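Local coordinates for protein 5,10-methylenetetrahydrofolate dehydrogenase (Bombyx mori, PDB 5ZF1) that probably oxidises 5,10-methylenetetrahydrofolate with NADP+ as cofactor, as a dehydrogenase of one-carbon folate metabolism, at residues Cys131-Thr136 and His184-Gly189; Pro139-Ala144 and Lys168-Pro173; Met177-Lys182 and Ala192-Cys197. All coordinates share one frame; numbering follows the deposited sequence. Where two conformers were deposited one is given.

Interaction 1: Cys131-Thr136 and His184-Gly189; sequences CVDLPT and HESGLG
The Schellman motif that ends helix 124-131 sets its C-prime residue, Asp-133, against His-184 and Ser-186 of the loop that leads to strand 193-197. Positive phi at Asp-133 turns the chain out of the helix, with Leu-134 N bonded back to Arg-129 O. Its carboxylate, swung anti to the backbone N (chi1 -157°), meets the histidine ring with the two planes 52° apart: Asp-133 OD2 lies 3.1 Å from His-184 ND1, while Asp-133 CB sits at the ring edge, in its plane. The same OD2 accepts the backbone N-H of Asp-181. On the other branch, a water gives a hydrogen bond of 3.1 Å to Asp-133 OD1 and is also hydrogen-bonded to Ser-186 OG. That hydroxyl, Ser-186 OG, also makes a weak hydrogen bond of 3.1 Å to Leu-134 O. Ser-186 CB packs on the backbone, 3.2 Å from Asp-133 O. Farther out, Pro-135 rests on Glu-185: Pro-135 CG is 3.4 Å from Glu-185 O, and in one of its two conformers the glutamate chain passes over the proline toward Leu-134. With an alanine at Asp-133, the N-H of Asp-181 would probably lose its acceptor and the bridging water one of its anchors. In this surface contact between two irregular loops the carboxylate oxygens have different partners, OD2 a main-chain N-H and OD1 the water that leads to Ser-186, so the polar link across the loops is largely water-mediated.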
ATOM      1  N   CYS B 131      -3.461  -3.338  -0.100  1.00 20.29           N
ATOM      2  CA  CYS B 131      -2.676  -2.498  -0.986  1.00 22.14           C
ATOM      3  C   CYS B 131      -2.604  -3.046  -2.404  1.00 20.23           C
ATOM      4  O   CYS B 131      -2.362  -2.278  -3.337  1.00 22.22           O
ATOM      5  CB  CYS B 131      -1.280  -2.294  -0.384  1.00 22.16           C
ATOM      6  SG  CYS B 131      -1.346  -1.182   1.057  1.00 24.32           S
ATOM      7  N   VAL B 132      -2.865  -4.330  -2.599  1.00 17.64           N
ATOM      8  CA  VAL B 132      -2.995  -4.868  -3.950  1.00 21.68           C
ATOM      9  C   VAL B 132      -4.460  -4.879  -4.364  1.00 28.29           C
ATOM     10  O   VAL B 132      -4.811  -5.467  -5.391  1.00 28.38           O
ATOM     11  CB  VAL B 132      -2.370  -6.272  -4.074  1.00 21.14           C
ATOM     12  CG1 VAL B 132      -0.904  -6.235  -3.587  1.00 20.49           C
ATOM     13  CG2 VAL B 132      -3.147  -7.305  -3.314  1.00 22.64           C
ATOM     14  N   ASP B 133      -5.316  -4.232  -3.564  1.00 24.08           N
ATOM     15  CA  ASP B 133      -6.718  -3.975  -3.925  1.00 31.02           C
ATOM     16  C   ASP B 133      -7.508  -5.285  -4.057  1.00 31.04           C
ATOM     17  O   ASP B 133      -8.272  -5.477  -5.000  1.00 36.73           O
ATOM     18  CB  ASP B 133      -6.795  -3.124  -5.205  1.00 29.10           C
ATOM     19  CG  ASP B 133      -8.107  -2.359  -5.352  1.00 34.40           C
ATOM     20  OD1 ASP B 133      -8.904  -2.306  -4.385  1.00 34.47           O
ATOM     21  OD2 ASP B 133      -8.329  -1.802  -6.459  1.00 31.69           O
ATOM     22  N   LEU B 134      -7.337  -6.175  -3.065  1.00 24.92           N
ATOM     23  CA  LEU B 134      -7.889  -7.515  -2.855  1.00 29.30           C
ATOM     24  C   LEU B 134      -8.759  -7.551  -1.585  1.00 39.93           C
ATOM     25  O   LEU B 134      -8.535  -6.760  -0.671  1.00 31.72           O
ATOM     26  CB  LEU B 134      -6.736  -8.515  -2.720  1.00 39.01           C
ATOM     27  CG  LEU B 134      -6.767 -10.000  -3.082  1.00 47.14           C
ATOM     28  CD1 LEU B 134      -7.226 -10.228  -4.494  1.00 48.71           C
ATOM     29  CD2 LEU B 134      -5.379 -10.564  -2.925  1.00 36.33           C
ATOM     30  N   PRO B 135      -9.760  -8.440  -1.491  1.00 43.20           N
ATOM     31  CA  PRO B 135     -10.615  -8.450  -0.286  1.00 34.44           C
ATOM     32  C   PRO B 135      -9.822  -8.802   0.966  1.00 32.31           C
ATOM     33  O   PRO B 135      -9.038  -9.757   0.980  1.00 35.31           O
ATOM     34  CB  PRO B 135     -11.670  -9.520  -0.600  1.00 44.60           C
ATOM     35  CG  PRO B 135     -11.639  -9.693  -2.073  1.00 43.76           C
ATOM     36  CD  PRO B 135     -10.217  -9.425  -2.487  1.00 43.08           C
ATOM     37  N   THR B 136     -10.040  -8.043   2.034  1.00 29.63           N
ATOM     38  CA  THR B 136      -9.233  -8.229   3.236  1.00 26.26           C
ATOM     39  C   THR B 136     -10.026  -7.725   4.440  1.00 28.86           C
ATOM     40  O   THR B 136     -11.204  -7.366   4.324  1.00 29.91           O
ATOM     41  CB  THR B 136      -7.877  -7.518   3.066  1.00 30.70           C
ATOM     42  OG1 THR B 136      -6.985  -7.885   4.120  1.00 29.15           O
ATOM     43  CG2 THR B 136      -8.028  -6.003   3.087  1.00 34.67           C
ATOM     44  N   HIS B 184     -11.896  -4.392  -9.255  1.00 42.41           N
ATOM     45  CA  HIS B 184     -11.082  -5.421  -8.632  1.00 51.72           C
ATOM     46  C   HIS B 184     -11.889  -6.208  -7.602  1.00 51.34           C
ATOM     47  O   HIS B 184     -12.923  -5.755  -7.097  1.00 46.29           O
ATOM     48  CB  HIS B 184      -9.836  -4.805  -7.998  1.00 44.02           C
ATOM     49  CG  HIS B 184      -8.820  -4.361  -9.002  1.00 48.70           C
ATOM     50  ND1 HIS B 184      -7.579  -3.875  -8.649  1.00 49.60           N
ATOM     51  CD2 HIS B 184      -8.863  -4.336 -10.356  1.00 57.05           C
ATOM     52  CE1 HIS B 184      -6.902  -3.567  -9.742  1.00 52.50           C
ATOM     53  NE2 HIS B 184      -7.659  -3.838 -10.791  1.00 63.23           N
ATOM     54  N   GLU B 185     -11.388  -7.410  -7.301  1.00 41.21           N
ATOM     55  CA  GLU B 185     -12.088  -8.340  -6.419  0.58 45.94           C
ATOM     56  C   GLU B 185     -12.427  -7.706  -5.076  1.00 52.33           C
ATOM     57  O   GLU B 185     -13.450  -8.043  -4.465  1.00 52.40           O
ATOM     58  CB  GLU B 185     -11.231  -9.594  -6.217  0.58 48.72           C
ATOM     59  CG  GLU B 185     -11.962 -10.792  -5.632  0.58 50.81           C
ATOM     60  CD  GLU B 185     -11.025 -11.950  -5.324  0.58 45.96           C
ATOM     61  OE1 GLU B 185     -10.076 -12.178  -6.102  0.58 48.93           O
ATOM     62  OE2 GLU B 185     -11.237 -12.630  -4.299  0.58 46.35           O
ATOM     63  N   SER B 186     -11.577  -6.789  -4.596  1.00 52.68           N
ATOM     64  CA  SER B 186     -11.844  -6.121  -3.323  1.00 49.22           C
ATOM     65  C   SER B 186     -13.205  -5.435  -3.331  1.00 49.73           C
ATOM     66  O   SER B 186     -13.963  -5.527  -2.356  1.00 46.62           O
ATOM     67  CB  SER B 186     -10.742  -5.104  -3.025  1.00 49.13           C
ATOM     68  OG  SER B 186     -10.717  -4.754  -1.655  1.00 54.69           O
ATOM     69  N   GLY B 187     -13.535  -4.751  -4.424  1.00 48.10           N
ATOM     70  CA  GLY B 187     -14.793  -4.045  -4.526  1.00 53.77           C
ATOM     71  C   GLY B 187     -14.883  -2.761  -3.731  1.00 51.31           C
ATOM     72  O   GLY B 187     -15.894  -2.060  -3.835  1.00 59.34           O
ATOM     73  N   LEU B 188     -13.871  -2.424  -2.943  1.00 54.96           N
ATOM     74  CA  LEU B 188     -13.885  -1.162  -2.205  1.00 53.54           C
ATOM     75  C   LEU B 188     -13.394   0.002  -3.057  1.00 56.70           C
ATOM     76  O   LEU B 188     -12.643   0.869  -2.593  1.00 42.80           O
ATOM     77  CB  LEU B 188     -13.063  -1.321  -0.929  1.00 49.14           C
ATOM     78  CG  LEU B 188     -13.602  -2.440  -0.015  1.00 50.51           C
ATOM     79  CD1 LEU B 188     -13.066  -2.360   1.410  1.00 38.39           C
ATOM     80  CD2 LEU B 188     -15.127  -2.467   0.011  1.00 50.05           C
ATOM     81  N   GLY B 189     -13.861   0.046  -4.307  1.00 55.43           N
ATOM     82  CA  GLY B 189     -13.272   0.858  -5.354  1.00 50.99           C
ATOM     83  C   GLY B 189     -13.865   2.229  -5.573  1.00 34.39           C
ATOM     84  O   GLY B 189     -14.924   2.389  -6.188  1.00 42.75           O
TER
HETATM   85  O   HOH W   1      -9.621  -2.519  -1.353  1.00 49.69           O

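Interaction 2: Pro139-Ala144 and Lys168-Pro173; sequences PATALA and KNVGMP
Three apolar touches join Pro-139, Thr-141 and Ala-142, at the start of helix 140-151, to Val-170 and Pro-173, at the start of helix 171-178. Ala-142 CB presses on Pro-173 CB at 3.6 Å, with little side chain on either side to keep the backbones apart. Pro-139, the N-cap residue of its helix, crosses Pro-173 at about a right angle, CG to CG at 4.0 Å. At the opposite end of this short row, the methyl Thr-141 CG2 meets Val-170 CG1 at 4.1 Å; both carbons stand anti to their own backbone N (chi1 176° for the valine), and the threonine hydroxyl is bonded to Thr-281.

The polar link is indirect. One water accepts the N-H of Ala-142 at 3.0 Å from its N and donates to Asn-169 O at 2.7 Å. The N-H belongs to the first turn of its helix, where no earlier helical carbonyl is available, and the water takes that place. Pro-139 CB also approaches the same Asn-169 O, at 3.8 Å.

Helix 124-131 packs against both prolines through Ile-127 and Leu-130, while Lys-168 reaches away to form a salt bridge with Asp-133 of the second subunit. Two helix starts in the NAD(P)-binding domain are thus held mainly by rigid rings and methyl groups, with water serving an N-H and a carbonyl that do not meet directly.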
ATOM      1  N   PRO B 139      -8.516  -1.603   7.967  1.00 20.79           N
ATOM      2  CA  PRO B 139      -8.489  -0.857   9.230  1.00 20.14           C
ATOM      3  C   PRO B 139      -9.746  -0.016   9.404  1.00 19.20           C
ATOM      4  O   PRO B 139     -10.283   0.545   8.449  1.00 20.34           O
ATOM      5  CB  PRO B 139      -7.233   0.011   9.098  1.00 22.04           C
ATOM      6  CG  PRO B 139      -6.352  -0.803   8.172  1.00 21.22           C
ATOM      7  CD  PRO B 139      -7.278  -1.432   7.182  1.00 22.93           C
ATOM      8  N   ALA B 140     -10.226   0.052  10.649  1.00 21.51           N
ATOM      9  CA  ALA B 140     -11.600   0.489  10.900  1.00 19.93           C
ATOM     10  C   ALA B 140     -11.795   1.986  10.669  1.00 21.13           C
ATOM     11  O   ALA B 140     -12.824   2.407  10.123  1.00 21.45           O
ATOM     12  CB  ALA B 140     -12.006   0.115  12.328  1.00 23.03           C
ATOM     13  N   THR B 141     -10.839   2.814  11.091  1.00 23.63           N
ATOM     14  CA  THR B 141     -10.994   4.251  10.877  1.00 24.23           C
ATOM     15  C   THR B 141     -10.973   4.585   9.390  1.00 22.75           C
ATOM     16  O   THR B 141     -11.763   5.408   8.916  1.00 22.09           O
ATOM     17  CB  THR B 141      -9.899   5.019  11.627  1.00 19.58           C
ATOM     18  OG1 THR B 141     -10.019   4.778  13.032  1.00 29.69           O
ATOM     19  CG2 THR B 141     -10.039   6.519  11.394  1.00 22.80           C
ATOM     20  N   ALA B 142     -10.081   3.948   8.633  1.00 22.24           N
ATOM     21  CA  ALA B 142     -10.082   4.154   7.190  1.00 26.63           C
ATOM     22  C   ALA B 142     -11.396   3.689   6.580  1.00 25.59           C
ATOM     23  O   ALA B 142     -11.984   4.371   5.733  1.00 25.00           O
ATOM     24  CB  ALA B 142      -8.890   3.425   6.553  1.00 25.94           C
ATOM     25  N   LEU B 143     -11.893   2.536   7.018  1.00 22.67           N
ATOM     26  CA  LEU B 143     -13.166   2.061   6.503  1.00 23.05           C
ATOM     27  C   LEU B 143     -14.293   3.013   6.874  1.00 19.83           C
ATOM     28  O   LEU B 143     -15.238   3.205   6.093  1.00 27.11           O
ATOM     29  CB  LEU B 143     -13.427   0.646   7.032  1.00 29.86           C
ATOM     30  CG  LEU B 143     -14.513  -0.219   6.406  1.00 31.46           C
ATOM     31  CD1 LEU B 143     -14.322  -0.356   4.895  1.00 30.26           C
ATOM     32  CD2 LEU B 143     -14.468  -1.595   7.085  1.00 25.88           C
ATOM     33  N   ALA B 144     -14.211   3.621   8.061  1.00 20.84           N
ATOM     34  CA  ALA B 144     -15.228   4.578   8.488  1.00 22.14           C
ATOM     35  C   ALA B 144     -15.270   5.792   7.567  1.00 23.23           C
ATOM     36  O   ALA B 144     -16.349   6.242   7.158  1.00 22.84           O
ATOM     37  CB  ALA B 144     -14.970   5.007   9.935  1.00 23.67           C
ATOM     38  N   LYS B 168       0.620   4.762   8.800  1.00 14.74           N
ATOM     39  CA  LYS B 168       0.363   3.424   8.266  1.00 17.73           C
ATOM     40  C   LYS B 168      -0.953   2.863   8.765  1.00 19.39           C
ATOM     41  O   LYS B 168      -1.563   2.021   8.092  1.00 19.40           O
ATOM     42  CB  LYS B 168       1.512   2.483   8.632  1.00 18.42           C
ATOM     43  CG  LYS B 168       2.833   2.898   8.050  1.00 19.22           C
ATOM     44  CD  LYS B 168       2.733   3.073   6.543  1.00 18.69           C
ATOM     45  CE  LYS B 168       4.059   3.508   5.949  1.00 20.67           C
ATOM     46  NZ  LYS B 168       3.986   3.505   4.454  1.00 17.86           N
ATOM     47  N   ASN B 169      -1.409   3.322   9.926  1.00 20.06           N
ATOM     48  CA  ASN B 169      -2.658   2.810  10.471  0.70 21.57           C
ATOM     49  C   ASN B 169      -3.884   3.538   9.950  1.00 20.70           C
ATOM     50  O   ASN B 169      -4.974   2.954   9.958  1.00 21.31           O
ATOM     51  CB  ASN B 169      -2.670   2.903  11.996  0.70 22.11           C
ATOM     52  CG  ASN B 169      -1.875   1.800  12.664  0.70 22.35           C
ATOM     53  OD1 ASN B 169      -1.193   1.003  12.011  0.70 23.64           O
ATOM     54  ND2 ASN B 169      -1.947   1.761  13.988  0.70 27.89           N
ATOM     55  N   VAL B 170      -3.751   4.785   9.501  1.00 17.17           N
ATOM     56  CA  VAL B 170      -4.924   5.585   9.150  1.00 16.66           C
ATOM     57  C   VAL B 170      -4.764   6.274   7.801  1.00 22.15           C
ATOM     58  O   VAL B 170      -5.539   6.018   6.884  1.00 18.02           O
ATOM     59  CB  VAL B 170      -5.241   6.629  10.243  1.00 21.52           C
ATOM     60  CG1 VAL B 170      -6.406   7.518   9.810  1.00 23.76           C
ATOM     61  CG2 VAL B 170      -5.579   5.948  11.567  1.00 23.60           C
ATOM     62  N   GLY B 171      -3.767   7.154   7.657  1.00 17.55           N
ATOM     63  CA  GLY B 171      -3.680   7.932   6.426  1.00 18.22           C
ATOM     64  C   GLY B 171      -3.411   7.076   5.200  1.00 16.53           C
ATOM     65  O   GLY B 171      -4.018   7.266   4.136  1.00 16.62           O
ATOM     66  N   MET B 172      -2.501   6.110   5.325  1.00 15.00           N
ATOM     67  CA  MET B 172      -2.172   5.282   4.171  1.00 16.73           C
ATOM     68  C   MET B 172      -3.365   4.418   3.750  1.00 18.02           C
ATOM     69  O   MET B 172      -3.691   4.384   2.553  1.00 17.30           O
ATOM     70  CB  MET B 172      -0.915   4.448   4.465  1.00 17.22           C
ATOM     71  CG  MET B 172      -0.427   3.599   3.306  1.00 19.62           C
ATOM     72  SD  MET B 172      -1.250   1.976   3.240  1.00 23.58           S
ATOM     73  CE  MET B 172      -0.607   1.195   4.747  1.00 19.73           C
ATOM     74  N   PRO B 173      -4.034   3.711   4.659  1.00 15.24           N
ATOM     75  CA  PRO B 173      -5.194   2.930   4.210  1.00 18.28           C
ATOM     76  C   PRO B 173      -6.301   3.798   3.639  1.00 18.65           C
ATOM     77  O   PRO B 173      -6.987   3.356   2.717  1.00 21.42           O
ATOM     78  CB  PRO B 173      -5.641   2.191   5.485  1.00 20.70           C
ATOM     79  CG  PRO B 173      -4.428   2.182   6.369  1.00 21.57           C
ATOM     80  CD  PRO B 173      -3.695   3.455   6.069  1.00 18.45           C
TER
HETATM   81  O   HOH W   2      -7.689   2.990  10.198  1.00 25.01           O

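Interaction 3: Met177-Lys182 and Ala192-Cys197; sequences MLHSDK and ATVTIC
Leu-178, Val-194 and Ala-192 carry this buried contact, which closes the second half of a beta-alpha-beta unit: strand 160-164, helix 171-178, strand 193-197. Leu-178 is the last residue of the helix, and its carbonyl receives the N-H of Ala-192, just ahead of the strand. The bond from Ala-192 N to Leu-178 O measures 2.8 Å; it bends to 150° at the hydrogen and arrives in the carbonyl plane. The alanine methyl flanks the same acceptor, with Ala-192 CB 3.3 Å from Leu-178 O.

Val-194 supplies the apolar half. Its CG2 branch, anti to the carbonyl carbon, lodges between two successive residues at the helix end: Val-194 CG2 is 3.6 Å from Leu-178 CB and 3.7 Å from His-179 CB. It also stands at the edge of the His-179 ring, near the ring plane. Chi1 of 70° puts the imidazole between its own backbone N and carbonyl carbon; His-179 CB itself lies 3.5 Å from Ala-192 O. That carbonyl has a polar partner in His-198 of the second subunit, and Arg-166 of that subunit binds His-179 O.

Around this junction, the leucine side chain reaches Ala-161 and Val-163 of strand 160-164 and Val-146 of helix 140-151, so the helix end is wedged between the sheet and a neighbouring helix. Strand 193-197 runs parallel to strand 160-164 and pairs antiparallel with a strand of the second subunit, which carries the sheet across the dimer interface.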
ATOM      1  N   MET B 177      -7.628   3.139  -0.300  1.00 20.89           N
ATOM      2  CA  MET B 177      -9.025   2.851  -0.637  0.55 22.86           C
ATOM      3  C   MET B 177      -9.592   3.896  -1.576  1.00 27.02           C
ATOM      4  O   MET B 177     -10.386   3.584  -2.467  1.00 25.61           O
ATOM      5  CB  MET B 177      -9.892   2.823   0.616  0.55 19.10           C
ATOM      6  CG  MET B 177      -9.293   2.135   1.788  0.55 24.49           C
ATOM      7  SD  MET B 177     -10.482   1.030   2.471  0.55 30.50           S
ATOM      8  CE  MET B 177     -10.539  -0.040   1.063  0.55 19.02           C
ATOM      9  N   LEU B 178      -9.233   5.152  -1.345  1.00 18.98           N
ATOM     10  CA  LEU B 178      -9.781   6.229  -2.150  1.00 18.74           C
ATOM     11  C   LEU B 178      -9.414   6.076  -3.617  1.00 22.64           C
ATOM     12  O   LEU B 178     -10.164   6.529  -4.498  1.00 19.37           O
ATOM     13  CB  LEU B 178      -9.283   7.567  -1.604  1.00 17.39           C
ATOM     14  CG  LEU B 178     -10.200   8.389  -0.714  1.00 33.27           C
ATOM     15  CD1 LEU B 178     -10.614   7.643   0.530  1.00 36.16           C
ATOM     16  CD2 LEU B 178      -9.473   9.670  -0.366  1.00 26.37           C
ATOM     17  N   HIS B 179      -8.262   5.473  -3.910  1.00 20.45           N
ATOM     18  CA  HIS B 179      -7.874   5.231  -5.293  1.00 20.51           C
ATOM     19  C   HIS B 179      -8.037   3.758  -5.676  1.00 23.23           C
ATOM     20  O   HIS B 179      -7.444   3.300  -6.649  1.00 32.51           O
ATOM     21  CB  HIS B 179      -6.462   5.769  -5.583  1.00 23.71           C
ATOM     22  CG  HIS B 179      -5.326   5.032  -4.927  1.00 24.14           C
ATOM     23  ND1 HIS B 179      -4.876   3.807  -5.362  1.00 35.98           N
ATOM     24  CD2 HIS B 179      -4.480   5.406  -3.933  1.00 30.20           C
ATOM     25  CE1 HIS B 179      -3.848   3.424  -4.624  1.00 26.08           C
ATOM     26  NE2 HIS B 179      -3.586   4.380  -3.749  1.00 26.06           N
ATOM     27  N   SER B 180      -8.885   3.022  -4.962  1.00 23.77           N
ATOM     28  CA  SER B 180      -9.098   1.637  -5.357  1.00 28.97           C
ATOM     29  C   SER B 180      -9.854   1.604  -6.677  1.00 29.94           C
ATOM     30  O   SER B 180     -10.563   2.547  -7.023  1.00 25.55           O
ATOM     31  CB  SER B 180      -9.834   0.862  -4.264  1.00 34.39           C
ATOM     32  OG  SER B 180     -10.870   1.630  -3.679  1.00 40.14           O
ATOM     33  N   ASP B 181      -9.634   0.542  -7.452  1.00 33.59           N
ATOM     34  CA  ASP B 181     -10.405   0.296  -8.668  1.00 26.61           C
ATOM     35  C   ASP B 181     -11.596  -0.570  -8.297  1.00 35.66           C
ATOM     36  O   ASP B 181     -11.428  -1.678  -7.777  1.00 36.36           O
ATOM     37  CB  ASP B 181      -9.562  -0.373  -9.750  1.00 35.26           C
ATOM     38  CG  ASP B 181     -10.346  -0.586 -11.053  1.00 39.20           C
ATOM     39  OD1 ASP B 181     -11.431   0.011 -11.197  1.00 40.65           O
ATOM     40  OD2 ASP B 181      -9.879  -1.350 -11.921  1.00 47.35           O
ATOM     41  N   LYS B 182     -12.797  -0.058  -8.557  1.00 42.13           N
ATOM     42  CA  LYS B 182     -14.001  -0.789  -8.182  1.00 51.50           C
ATOM     43  C   LYS B 182     -14.007  -2.194  -8.769  1.00 51.63           C
ATOM     44  O   LYS B 182     -14.378  -3.154  -8.083  1.00 55.99           O
ATOM     45  CB  LYS B 182     -15.241  -0.006  -8.619  1.00 48.39           C
ATOM     46  N   ALA B 192     -10.886   7.633  -7.008  1.00 17.44           N
ATOM     47  CA  ALA B 192     -10.485   9.032  -6.973  1.00 15.88           C
ATOM     48  C   ALA B 192      -9.025   9.188  -7.405  1.00 17.00           C
ATOM     49  O   ALA B 192      -8.238   8.239  -7.370  1.00 17.75           O
ATOM     50  CB  ALA B 192     -10.665   9.611  -5.570  1.00 15.02           C
ATOM     51  N   THR B 193      -8.675  10.415  -7.800  1.00 14.86           N
ATOM     52  CA  THR B 193      -7.291  10.826  -8.036  1.00 13.84           C
ATOM     53  C   THR B 193      -6.773  11.389  -6.712  1.00 17.62           C
ATOM     54  O   THR B 193      -7.231  12.437  -6.276  1.00 16.29           O
ATOM     55  CB  THR B 193      -7.234  11.893  -9.129  1.00 14.08           C
ATOM     56  OG1 THR B 193      -7.836  11.388 -10.329  1.00 18.62           O
ATOM     57  CG2 THR B 193      -5.772  12.294  -9.425  1.00 16.22           C
ATOM     58  N   VAL B 194      -5.805  10.721  -6.083  1.00 15.82           N
ATOM     59  CA  VAL B 194      -5.482  10.984  -4.677  1.00 13.82           C
ATOM     60  C   VAL B 194      -4.114  11.631  -4.602  1.00 15.42           C
ATOM     61  O   VAL B 194      -3.169  11.133  -5.214  1.00 15.83           O
ATOM     62  CB  VAL B 194      -5.488   9.688  -3.850  1.00 18.79           C
ATOM     63  CG1 VAL B 194      -5.057   9.957  -2.420  1.00 15.59           C
ATOM     64  CG2 VAL B 194      -6.873   9.059  -3.838  1.00 14.56           C
ATOM     65  N   THR B 195      -4.009  12.729  -3.858  1.00 14.12           N
ATOM     66  CA  THR B 195      -2.708  13.299  -3.503  1.00 16.54           C
ATOM     67  C   THR B 195      -2.478  13.014  -2.035  1.00 15.91           C
ATOM     68  O   THR B 195      -3.355  13.282  -1.213  1.00 14.01           O
ATOM     69  CB  THR B 195      -2.678  14.810  -3.737  1.00 18.64           C
ATOM     70  OG1 THR B 195      -2.988  15.091  -5.106  1.00 17.90           O
ATOM     71  CG2 THR B 195      -1.281  15.384  -3.356  1.00 18.41           C
ATOM     72  N   ILE B 196      -1.308  12.464  -1.706  1.00 14.70           N
ATOM     73  CA  ILE B 196      -0.911  12.206  -0.331  1.00 13.80           C
ATOM     74  C   ILE B 196      -0.014  13.363   0.080  1.00 15.72           C
ATOM     75  O   ILE B 196       1.080  13.518  -0.467  1.00 15.16           O
ATOM     76  CB  ILE B 196      -0.156  10.879  -0.204  1.00 13.07           C
ATOM     77  CG1 ILE B 196      -1.066   9.710  -0.632  1.00 18.86           C
ATOM     78  CG2 ILE B 196       0.301  10.675   1.220  1.00 17.02           C
ATOM     79  CD1 ILE B 196      -0.275   8.483  -1.037  1.00 17.81           C
ATOM     80  N   CYS B 197      -0.503  14.185   0.998  1.00 12.91           N
ATOM     81  CA  CYS B 197       0.288  15.233   1.624  1.00 15.03           C
ATOM     82  C   CYS B 197       0.660  14.779   3.024  1.00 14.25           C
ATOM     83  O   CYS B 197       0.007  13.915   3.611  1.00 15.50           O
ATOM     84  CB  CYS B 197      -0.490  16.549   1.684  1.00 15.51           C
ATOM     85  SG  CYS B 197      -0.864  17.277   0.069  1.00 19.41           S
TER

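How the interactions relate
The three contacts follow helix 171-178 from its start to the loop beyond it. Interaction 2, its centre about 5 Å from the centre of the chain, is partly buried and mostly apolar; interaction 3 is fully buried and adds a direct main-chain bond to its packing; interaction 1 lies at the surface and relies on a carboxylate and water. Asp-133 ties interaction 1 to the 177-182 segment of interaction 3. Interaction 2 is nested inside the loop that interaction 1 closes, and Cys-131 SG packs 3.8 Å from Met-172 SD between them. All three lie within reach of the second subunit.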